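Local atomic coordinates of cyanuric acid amidohydrolase (Azorhizobium caulinodans, PDB entry 4NQ3), a protein that hydrolyses the s-triazine ring of cyanuric acid to carboxybiuret, a step in the breakdown of atrazine and melamine-type compounds. Residues Gly247-Ala259 against Gly340-Arg353. Numbering follows the deposited sequence.
With MG (magnesium ion), chain K.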
loop_
_atom_site.group_PDB
_atom_site.type_symbol
_atom_site.label_atom_id
_atom_site.label_comp_id
_atom_site.label_asym_id
_atom_site.label_seq_id
_atom_site.Cartn_x
_atom_site.Cartn_y
_atom_site.Cartn_z
ATOM N N GLY A 247 -39.069 -22.424 8.711
ATOM C CA GLY A 247 -37.753 -23.006 8.805
ATOM C C GLY A 247 -37.115 -22.576 10.106
ATOM O O GLY A 247 -37.680 -21.805 10.880
ATOM N N PRO A 248 -35.919 -23.079 10.367
ATOM C CA PRO A 248 -35.238 -22.796 11.628
ATOM C C PRO A 248 -34.616 -21.405 11.680
ATOM O O PRO A 248 -34.373 -20.872 12.760
ATOM C CB PRO A 248 -34.159 -23.879 11.682
ATOM C CG PRO A 248 -33.896 -24.224 10.273
ATOM C CD PRO A 248 -35.177 -24.031 9.523
ATOM N N LEU A 249 -34.353 -20.816 10.523
ATOM C CA LEU A 249 -33.554 -19.604 10.504
ATOM C C LEU A 249 -34.388 -18.337 10.681
ATOM O O LEU A 249 -35.405 -18.152 10.007
ATOM C CB LEU A 249 -32.751 -19.541 9.200
ATOM C CG LEU A 249 -31.606 -20.548 9.009
ATOM C CD1 LEU A 249 -30.935 -20.341 7.687
ATOM C CD2 LEU A 249 -30.586 -20.373 10.127
ATOM N N ALA A 250 -33.956 -17.477 11.605
ATOM C CA ALA A 250 -34.494 -16.117 11.729
ATOM C C ALA A 250 -33.382 -15.083 11.544
ATOM O O ALA A 250 -32.187 -15.420 11.554
ATOM C CB ALA A 250 -35.156 -15.916 13.055
ATOM N N ILE A 251 -33.768 -13.823 11.387
ATOM C CA ILE A 251 -32.774 -12.773 11.238
ATOM C C ILE A 251 -33.140 -11.653 12.178
ATOM O O ILE A 251 -34.318 -11.367 12.373
ATOM C CB ILE A 251 -32.687 -12.258 9.773
ATOM C CG1 ILE A 251 -31.531 -11.274 9.597
ATOM C CG2 ILE A 251 -34.017 -11.644 9.319
ATOM C CD1 ILE A 251 -31.273 -10.884 8.147
ATOM N N ALA A 252 -32.130 -11.061 12.800
ATOM C CA ALA A 252 -32.306 -9.892 13.649
ATOM C C ALA A 252 -31.259 -8.888 13.209
ATOM O O ALA A 252 -30.283 -9.274 12.561
ATOM C CB ALA A 252 -32.149 -10.256 15.107
ATOM N N HIS A 253 -31.452 -7.611 13.529
ATOM C CA HIS A 253 -30.491 -6.579 13.124
ATOM C C HIS A 253 -30.465 -5.433 14.110
ATOM O O HIS A 253 -31.392 -5.263 14.899
ATOM C CB HIS A 253 -30.827 -6.007 11.747
ATOM C CG HIS A 253 -31.829 -4.900 11.801
ATOM N ND1 HIS A 253 -33.187 -5.128 11.908
ATOM C CD2 HIS A 253 -31.672 -3.552 11.794
ATOM C CE1 HIS A 253 -33.824 -3.969 11.950
ATOM N NE2 HIS A 253 -32.928 -2.997 11.883
ATOM N N GLY A 254 -29.437 -4.598 13.993
ATOM C CA GLY A 254 -29.284 -3.421 14.827
ATOM C C GLY A 254 -28.320 -2.448 14.178
ATOM O O GLY A 254 -27.734 -2.757 13.140
ATOM N N VAL A 255 -28.159 -1.268 14.773
ATOM C CA VAL A 255 -27.250 -0.281 14.215
ATOM C C VAL A 255 -26.102 0.010 15.152
ATOM O O VAL A 255 -26.313 0.446 16.259
ATOM C CB VAL A 255 -27.965 1.029 13.914
ATOM C CG1 VAL A 255 -26.975 2.058 13.368
ATOM C CG2 VAL A 255 -29.078 0.791 12.920
HETATM N N MSE A 256 -24.881 -0.234 14.713
HETATM C CA MSE A 256 -23.729 0.168 15.491
HETATM C C MSE A 256 -23.600 1.688 15.486
HETATM O O MSE A 256 -23.522 2.307 14.418
HETATM C CB MSE A 256 -22.471 -0.464 14.934
HETATM C CG MSE A 256 -22.466 -1.971 14.988
HETATM SE SE MSE A 256 -20.809 -2.657 14.171
HETATM C CE MSE A 256 -19.578 -2.264 15.674
ATOM N N ALA A 257 -23.572 2.279 16.679
ATOM C CA ALA A 257 -23.484 3.726 16.828
ATOM C C ALA A 257 -22.120 4.209 16.343
ATOM O O ALA A 257 -21.995 5.278 15.727
ATOM C CB ALA A 257 -23.715 4.106 18.249
ATOM N N ASP A 258 -21.097 3.409 16.627
ATOM C CA ASP A 258 -19.766 3.639 16.074
ATOM C C ASP A 258 -19.006 2.311 15.885
ATOM O O ASP A 258 -19.577 1.221 16.033
ATOM C CB ASP A 258 -18.965 4.611 16.943
ATOM C CG ASP A 258 -18.891 4.185 18.387
ATOM O OD1 ASP A 258 -18.887 2.961 18.648
ATOM O OD2 ASP A 258 -18.838 5.085 19.265
ATOM N N ALA A 259 -17.720 2.425 15.560
ATOM C CA ALA A 259 -16.920 1.291 15.116
ATOM C C ALA A 259 -16.668 0.273 16.220
ATOM O O ALA A 259 -16.267 -0.850 15.941
ATOM C CB ALA A 259 -15.606 1.768 14.527
ATOM N N GLY A 340 -26.693 3.667 8.399
ATOM C CA GLY A 340 -26.458 3.945 9.803
ATOM C C GLY A 340 -25.923 5.357 9.896
ATOM O O GLY A 340 -25.702 6.003 8.877
ATOM N N PRO A 341 -25.724 5.843 11.119
ATOM C CA PRO A 341 -25.168 7.165 11.441
ATOM C C PRO A 341 -23.743 7.349 10.946
ATOM O O PRO A 341 -23.086 6.363 10.615
ATOM C CB PRO A 341 -25.185 7.174 12.953
ATOM C CG PRO A 341 -25.110 5.724 13.341
ATOM C CD PRO A 341 -25.972 5.040 12.326
ATOM N N ASP A 342 -23.248 8.582 10.900
ATOM C CA ASP A 342 -21.852 8.762 10.501
ATOM C C ASP A 342 -20.911 8.043 11.474
ATOM O O ASP A 342 -20.887 8.340 12.680
ATOM C CB ASP A 342 -21.464 10.239 10.419
ATOM C CG ASP A 342 -19.974 10.430 10.107
ATOM O OD1 ASP A 342 -19.576 10.256 8.929
ATOM O OD2 ASP A 342 -19.201 10.749 11.051
ATOM N N GLY A 343 -20.127 7.109 10.941
ATOM C CA GLY A 343 -19.188 6.381 11.763
ATOM C C GLY A 343 -19.765 5.051 12.198
ATOM O O GLY A 343 -19.059 4.211 12.761
ATOM N N GLY A 344 -21.051 4.849 11.955
ATOM C CA GLY A 344 -21.659 3.576 12.294
ATOM C C GLY A 344 -22.108 2.790 11.066
ATOM O O GLY A 344 -21.701 3.059 9.923
ATOM N N GLY A 345 -22.936 1.787 11.303
ATOM C CA GLY A 345 -23.439 0.987 10.214
ATOM C C GLY A 345 -24.356 -0.081 10.759
ATOM O O GLY A 345 -24.304 -0.413 11.949
ATOM N N PRO A 346 -25.222 -0.615 9.894
ATOM C CA PRO A 346 -26.093 -1.730 10.275
ATOM C C PRO A 346 -25.286 -2.991 10.529
ATOM O O PRO A 346 -24.222 -3.217 9.915
ATOM C CB PRO A 346 -26.993 -1.916 9.053
ATOM C CG PRO A 346 -26.911 -0.606 8.318
ATOM C CD PRO A 346 -25.496 -0.141 8.529
ATOM N N VAL A 347 -25.784 -3.806 11.441
ATOM C CA VAL A 347 -25.278 -5.154 11.569
ATOM C C VAL A 347 -26.491 -6.064 11.688
ATOM O O VAL A 347 -27.473 -5.714 12.333
ATOM C CB VAL A 347 -24.340 -5.312 12.766
ATOM C CG1 VAL A 347 -25.042 -4.918 14.027
ATOM C CG2 VAL A 347 -23.911 -6.726 12.869
ATOM N N ALA A 348 -26.454 -7.195 10.996
ATOM C CA ALA A 348 -27.533 -8.168 11.059
ATOM C C ALA A 348 -26.954 -9.518 11.448
ATOM O O ALA A 348 -25.800 -9.827 11.137
ATOM C CB ALA A 348 -28.262 -8.255 9.736
ATOM N N VAL A 349 -27.753 -10.325 12.129
ATOM C CA VAL A 349 -27.323 -11.658 12.501
ATOM C C VAL A 349 -28.336 -12.652 12.011
ATOM O O VAL A 349 -29.536 -12.368 12.031
ATOM C CB VAL A 349 -27.170 -11.795 14.003
ATOM C CG1 VAL A 349 -26.743 -13.192 14.352
ATOM C CG2 VAL A 349 -26.155 -10.799 14.497
ATOM N N ILE A 350 -27.864 -13.807 11.557
ATOM C CA ILE A 350 -28.757 -14.871 11.107
ATOM C C ILE A 350 -28.474 -16.141 11.864
ATOM O O ILE A 350 -27.394 -16.714 11.734
ATOM C CB ILE A 350 -28.612 -15.164 9.631
ATOM C CG1 ILE A 350 -29.088 -13.975 8.803
ATOM C CG2 ILE A 350 -29.410 -16.406 9.284
ATOM C CD1 ILE A 350 -28.938 -14.201 7.347
ATOM N N ALA A 351 -29.426 -16.579 12.672
ATOM C CA ALA A 351 -29.182 -17.739 13.524
ATOM C C ALA A 351 -30.403 -18.647 13.626
ATOM O O ALA A 351 -31.507 -18.238 13.274
ATOM C CB ALA A 351 -28.762 -17.271 14.902
ATOM N N ALA A 352 -30.212 -19.873 14.109
ATOM C CA ALA A 352 -31.360 -20.698 14.478
ATOM C C ALA A 352 -31.621 -20.563 15.984
ATOM O O ALA A 352 -30.706 -20.266 16.766
ATOM C CB ALA A 352 -31.139 -22.143 14.096
ATOM N N ARG A 353 -32.876 -20.754 16.390
ATOM C CA ARG A 353 -33.242 -20.637 17.800
ATOM C C ARG A 353 -32.806 -21.865 18.597
ATOM O O ARG A 353 -32.994 -23.002 18.151
ATOM C CB ARG A 353 -34.751 -20.416 17.956
ATOM C CG ARG A 353 -35.207 -20.265 19.419
ATOM C CD ARG A 353 -36.601 -19.653 19.530
ATOM N NE ARG A 353 -36.613 -18.246 19.130
ATOM C CZ ARG A 353 -36.297 -17.236 19.941
ATOM N NH1 ARG A 353 -35.945 -17.482 21.197
ATOM N NH2 ARG A 353 -36.333 -15.982 19.505
HETATM MG MG MG K . -22.984 4.874 8.583
HETATM O O HOH W 1 -34.595 -22.186 15.064
#
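Ile251 lies obliquely across Ile350, its CG1 3.7 Å from CG1 of Ile350. With CG1 anti to the backbone N (chi1 -173°), the Ile251 chain is extended, carrying CD1 on to the CG1 and CD1 of Ile350 and close to CB of Ala348. On this same face CB of His253 meets CB of Ala348, and farther along CG1 of Val255 comes up against CD of Pro341. The opposite face carries Val347, whose CG1 stands 4.0 Å from CG of selenomethionine Met256. Between the two faces, the backbones pair antiparallel: Gly254 N and Val347 N each give a hydrogen bond to the other residue's O, both at 2.8 Å, and the pattern repeats at Ala252 with Val349. Strand 249-256 is the outermost of the four strands in the mixed sheet of what is probably the third repeating unit (RU C), order 1-4-2-3, with 345-352 beside it and 281-286 next, though Leu249 is also backbone-bonded to Leu107. Cut back to an alanine, Ile251 would probably lose the CG1 and CD1 contacts to Ile350 and open a gap toward Leu239 and Met241 of strand 235-242. Pro341 starts a type II turn closed by Gly344 N on Pro341 O (2.9 Å), and the carbonyl oxygens of Pro341 and Gly344 bind magnesium together with Gln339 O. The imidazole of His253 turns off to His151, its ND1 hydrogen-bonded to ND1 of that residue. Helix 263-271 covers Val347 and Val349.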